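Local coordinates for salmonella typhimurium DB7155 bacteriophage DET7 tailspike (Bacteriophage, PDB 2V5I), which probably binds and hydrolyses the O-antigen of Salmonella as the trimeric receptor-binding tailspike of the phage, at residues H184-I195 and L213-Y224. Sequence-based numbering, arbitrary orientation.
Sequences HHCKVIDSDSII and LGNYVIGGRVHY
Lys187-Ile189 and Tyr216-Ile218 run side by side as parallel strands on adjacent rungs of the tailspike's right-handed beta-helix. The ladder is regular here: Tyr216 N gives to Cys186 O, Val188 N to Tyr216 O, Ile218 N to Val188 O, and Asp190 N to Ile218 O at 2.8 Å. Just before it, His185 N reaches Leu213 O, and the Asn215 side chain extends the pattern inside the coil: its OD1 takes Cys186 N at 3.1 Å, in the carbonyl plane, while ND2 gives to Cys183 O and Asn235 OD1. Gly214 O is met by water 1, which in turn accepts from Lys187 NZ; outside the two segments, that ammonium also forms a salt bridge to Asp192 of the third subunit.

Both strands turn a corner, at Asp190 and at Gly219, and direct pairing lapses. Water 2 sits in the bend, accepting from Ser191 N at 3.1 Å and lying 2.7 Å from Gly219 O. Pairing resumes with Arg221 N to Ser191 O, where the donor stands 38° out of the carbonyl plane, and with His223 N to Ile194 O; the bond from Ile194 N to Arg221 O is weak.

At this end Ser193 CB lies over one face of the His223 imidazole, a CH-pi contact, and Ser193 OG receives a weak bond from Arg221 NE. Arg221 NH2 also reaches Ser240 O of the second subunit. Bent at chi3 (56°), the arginine chain turns its guanidinium side-on to the imidazole, and NE and NH2 both give to His223 NE2, at 3.3 and 2.9 Å.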
loop_
_atom_site.group_PDB
_atom_site.type_symbol
_atom_site.label_atom_id
_atom_site.label_comp_id
_atom_site.label_asym_id
_atom_site.label_seq_id
_atom_site.Cartn_x
_atom_site.Cartn_y
_atom_site.Cartn_z
ATOM N N HIS A 184 28.000 13.794 -1.470
ATOM C CA HIS A 184 27.676 12.364 -1.512
ATOM C C HIS A 184 27.318 11.829 -0.120
ATOM O O HIS A 184 27.872 12.299 0.875
ATOM C CB HIS A 184 28.841 11.546 -2.057
ATOM C CG HIS A 184 29.219 11.887 -3.450
ATOM N ND1 HIS A 184 30.117 12.897 -3.745
ATOM C CD2 HIS A 184 28.836 11.354 -4.637
ATOM C CE1 HIS A 184 30.239 12.995 -5.058
ATOM N NE2 HIS A 184 29.491 12.057 -5.619
ATOM N N HIS A 185 26.363 10.901 -0.039
ATOM C CA HIS A 185 25.914 10.367 1.238
ATOM C C HIS A 185 25.418 11.411 2.228
ATOM O O HIS A 185 25.566 11.200 3.438
ATOM C CB HIS A 185 27.037 9.522 1.828
ATOM C CG HIS A 185 27.296 8.303 1.014
ATOM N ND1 HIS A 185 28.391 8.183 0.188
ATOM C CD2 HIS A 185 26.549 7.190 0.820
ATOM C CE1 HIS A 185 28.319 7.029 -0.458
ATOM N NE2 HIS A 185 27.220 6.406 -0.088
ATOM N N CYS A 186 24.803 12.466 1.715
ATOM C CA CYS A 186 24.259 13.550 2.537
ATOM C C CYS A 186 22.741 13.386 2.649
ATOM O O CYS A 186 22.098 12.895 1.745
ATOM C CB CYS A 186 24.636 14.951 2.025
ATOM S SG CYS A 186 26.448 15.255 2.187
ATOM N N LYS A 187 22.193 13.764 3.795
ATOM C CA LYS A 187 20.758 13.585 4.016
ATOM C C LYS A 187 20.123 14.801 4.643
ATOM O O LYS A 187 20.751 15.439 5.503
ATOM C CB LYS A 187 20.547 12.372 4.893
ATOM C CG LYS A 187 21.062 11.037 4.307
ATOM C CD LYS A 187 20.906 9.887 5.276
ATOM C CE LYS A 187 21.903 8.710 4.963
ATOM N NZ LYS A 187 23.443 8.997 4.993
ATOM N N VAL A 188 18.854 15.059 4.283
ATOM C CA VAL A 188 18.073 16.104 4.885
ATOM C C VAL A 188 16.876 15.396 5.505
ATOM O O VAL A 188 16.054 14.834 4.803
ATOM C CB VAL A 188 17.636 17.177 3.864
ATOM C CG1 VAL A 188 16.774 18.243 4.540
ATOM C CG2 VAL A 188 18.900 17.816 3.236
ATOM N N ILE A 189 16.841 15.368 6.844
ATOM C CA ILE A 189 15.937 14.548 7.591
ATOM C C ILE A 189 14.905 15.391 8.371
ATOM O O ILE A 189 15.252 16.418 9.006
ATOM C CB ILE A 189 16.730 13.673 8.618
ATOM C CG1 ILE A 189 17.694 12.727 7.888
ATOM C CG2 ILE A 189 15.794 12.928 9.538
ATOM C CD1 ILE A 189 18.850 12.299 8.772
ATOM N N ASP A 190 13.637 14.949 8.351
ATOM C CA ASP A 190 12.558 15.542 9.166
ATOM C C ASP A 190 12.421 17.071 9.072
ATOM O O ASP A 190 12.163 17.761 10.067
ATOM C CB ASP A 190 12.720 15.115 10.630
ATOM C CG ASP A 190 12.651 13.592 10.803
ATOM O OD1 ASP A 190 12.015 12.904 9.966
ATOM O OD2 ASP A 190 13.282 13.082 11.776
ATOM N N SER A 191 12.453 17.560 7.821
ATOM C CA SER A 191 12.259 18.997 7.583
ATOM C C SER A 191 10.958 19.492 8.163
ATOM O O SER A 191 9.926 18.850 8.065
ATOM C CB SER A 191 12.279 19.258 6.090
ATOM O OG SER A 191 13.599 18.922 5.568
ATOM N N ASP A 192 11.032 20.666 8.767
ATOM C CA ASP A 192 9.966 21.225 9.567
ATOM C C ASP A 192 9.159 22.275 8.812
ATOM O O ASP A 192 9.112 23.453 9.199
ATOM C CB ASP A 192 10.604 21.862 10.787
ATOM C CG ASP A 192 9.588 22.274 11.800
ATOM O OD1 ASP A 192 8.438 21.756 11.745
ATOM O OD2 ASP A 192 9.945 23.116 12.678
ATOM N N SER A 193 8.529 21.856 7.710
ATOM C CA SER A 193 7.646 22.734 6.911
ATOM C C SER A 193 8.393 23.973 6.447
ATOM O O SER A 193 8.000 25.130 6.685
ATOM C CB SER A 193 6.358 23.097 7.674
ATOM O OG SER A 193 5.610 21.900 7.863
ATOM N N ILE A 194 9.536 23.725 5.826
ATOM C CA ILE A 194 10.373 24.772 5.283
ATOM C C ILE A 194 9.543 25.553 4.257
ATOM O O ILE A 194 8.985 24.958 3.336
ATOM C CB ILE A 194 11.591 24.196 4.579
ATOM C CG1 ILE A 194 12.462 23.360 5.517
ATOM C CG2 ILE A 194 12.454 25.333 3.983
ATOM C CD1 ILE A 194 13.493 22.465 4.798
ATOM N N ILE A 195 9.447 26.888 4.403
ATOM C CA ILE A 195 8.807 27.679 3.389
ATOM C C ILE A 195 9.870 28.073 2.355
ATOM O O ILE A 195 10.819 28.816 2.649
ATOM C CB ILE A 195 8.184 28.997 3.950
ATOM C CG1 ILE A 195 7.179 28.750 5.055
ATOM C CG2 ILE A 195 7.570 29.814 2.841
ATOM C CD1 ILE A 195 6.259 27.753 4.774
ATOM N N LEU A 213 25.540 10.203 -5.204
ATOM C CA LEU A 213 25.240 8.876 -4.694
ATOM C C LEU A 213 24.966 9.009 -3.194
ATOM O O LEU A 213 25.641 9.764 -2.509
ATOM C CB LEU A 213 26.451 7.946 -4.837
ATOM C CG LEU A 213 26.377 6.511 -4.287
ATOM C CD1 LEU A 213 25.280 5.725 -4.929
ATOM C CD2 LEU A 213 27.733 5.820 -4.481
ATOM N N GLY A 214 23.892 8.352 -2.744
ATOM C CA GLY A 214 23.611 8.261 -1.331
ATOM C C GLY A 214 22.933 9.514 -0.752
ATOM O O GLY A 214 22.842 9.659 0.482
ATOM N N ASN A 215 22.447 10.393 -1.627
ATOM C CA ASN A 215 21.845 11.647 -1.158
ATOM C C ASN A 215 20.328 11.483 -1.057
ATOM O O ASN A 215 19.682 11.034 -2.026
ATOM C CB ASN A 215 22.141 12.788 -2.177
ATOM C CG ASN A 215 23.634 13.141 -2.250
ATOM O OD1 ASN A 215 24.340 13.076 -1.242
ATOM N ND2 ASN A 215 24.111 13.498 -3.432
ATOM N N TYR A 216 19.794 11.836 0.123
ATOM C CA TYR A 216 18.384 11.629 0.409
ATOM C C TYR A 216 17.729 12.781 1.104
ATOM O O TYR A 216 18.387 13.536 1.839
ATOM C CB TYR A 216 18.193 10.487 1.422
ATOM C CG TYR A 216 18.494 9.087 1.009
ATOM C CD1 TYR A 216 19.780 8.609 1.103
ATOM C CD2 TYR A 216 17.500 8.283 0.524
ATOM C CE1 TYR A 216 20.085 7.249 0.740
ATOM C CE2 TYR A 216 17.792 6.921 0.133
ATOM C CZ TYR A 216 19.094 6.465 0.264
ATOM O OH TYR A 216 19.356 5.129 -0.093
ATOM N N VAL A 217 16.388 12.818 0.963
ATOM C CA VAL A 217 15.470 13.592 1.803
ATOM C C VAL A 217 14.557 12.539 2.428
ATOM O O VAL A 217 13.988 11.702 1.722
ATOM C CB VAL A 217 14.669 14.680 1.035
ATOM C CG1 VAL A 217 13.900 15.497 2.024
ATOM C CG2 VAL A 217 15.657 15.554 0.190
ATOM N N ILE A 218 14.595 12.469 3.774
ATOM C CA ILE A 218 13.864 11.451 4.547
ATOM C C ILE A 218 12.937 12.152 5.565
ATOM O O ILE A 218 13.419 12.893 6.421
ATOM C CB ILE A 218 14.740 10.417 5.189
ATOM C CG1 ILE A 218 15.657 9.776 4.140
ATOM C CG2 ILE A 218 13.884 9.302 5.791
ATOM C CD1 ILE A 218 16.746 8.872 4.807
ATOM N N GLY A 219 11.655 11.919 5.458
ATOM C CA GLY A 219 10.693 12.484 6.361
ATOM C C GLY A 219 10.461 13.981 6.195
ATOM O O GLY A 219 11.099 14.634 5.367
ATOM N N GLY A 220 9.488 14.470 6.922
ATOM C CA GLY A 220 9.280 15.907 7.009
ATOM C C GLY A 220 8.534 16.477 5.804
ATOM O O GLY A 220 7.891 15.741 5.071
ATOM N N ARG A 221 8.499 17.809 5.737
ATOM C CA ARG A 221 7.677 18.522 4.780
ATOM C C ARG A 221 8.324 19.818 4.337
ATOM O O ARG A 221 9.095 20.447 5.069
ATOM C CB ARG A 221 6.386 19.002 5.478
ATOM C CG ARG A 221 5.649 18.107 6.351
ATOM C CD ARG A 221 4.657 18.884 7.279
ATOM N NE ARG A 221 3.748 19.705 6.493
ATOM C CZ ARG A 221 2.620 19.286 5.914
ATOM N NH1 ARG A 221 2.261 17.998 5.957
ATOM N NH2 ARG A 221 1.896 20.130 5.170
ATOM N N VAL A 222 7.973 20.196 3.108
ATOM C CA VAL A 222 8.299 21.486 2.524
ATOM C C VAL A 222 7.046 22.141 1.916
ATOM O O VAL A 222 6.153 21.466 1.491
ATOM C CB VAL A 222 9.428 21.371 1.493
ATOM C CG1 VAL A 222 10.700 20.810 2.139
ATOM C CG2 VAL A 222 9.062 20.528 0.320
ATOM N N HIS A 223 7.018 23.484 1.969
ATOM C CA HIS A 223 5.858 24.303 1.549
ATOM C C HIS A 223 6.275 25.422 0.567
ATOM O O HIS A 223 7.369 26.024 0.704
ATOM C CB HIS A 223 5.226 25.022 2.740
ATOM C CG HIS A 223 4.505 24.150 3.723
ATOM N ND1 HIS A 223 3.741 24.690 4.728
ATOM C CD2 HIS A 223 4.400 22.794 3.848
ATOM C CE1 HIS A 223 3.194 23.712 5.444
ATOM N NE2 HIS A 223 3.559 22.550 4.920
ATOM N N TYR A 224 5.408 25.673 -0.418
ATOM C CA TYR A 224 5.580 26.778 -1.369
ATOM C C TYR A 224 6.927 26.636 -2.130
ATOM O O TYR A 224 7.252 25.516 -2.567
ATOM C CB TYR A 224 5.393 28.152 -0.643
ATOM C CG TYR A 224 3.975 28.343 -0.152
ATOM C CD1 TYR A 224 2.952 28.491 -1.023
ATOM C CD2 TYR A 224 3.673 28.379 1.230
ATOM C CE1 TYR A 224 1.617 28.670 -0.579
ATOM C CE2 TYR A 224 2.377 28.555 1.670
ATOM C CZ TYR A 224 1.370 28.666 0.790
ATOM O OH TYR A 224 0.056 28.809 1.227
HETATM O O HOH W 1 23.575 7.596 2.233
HETATM O O HOH W 2 13.378 16.160 5.231
#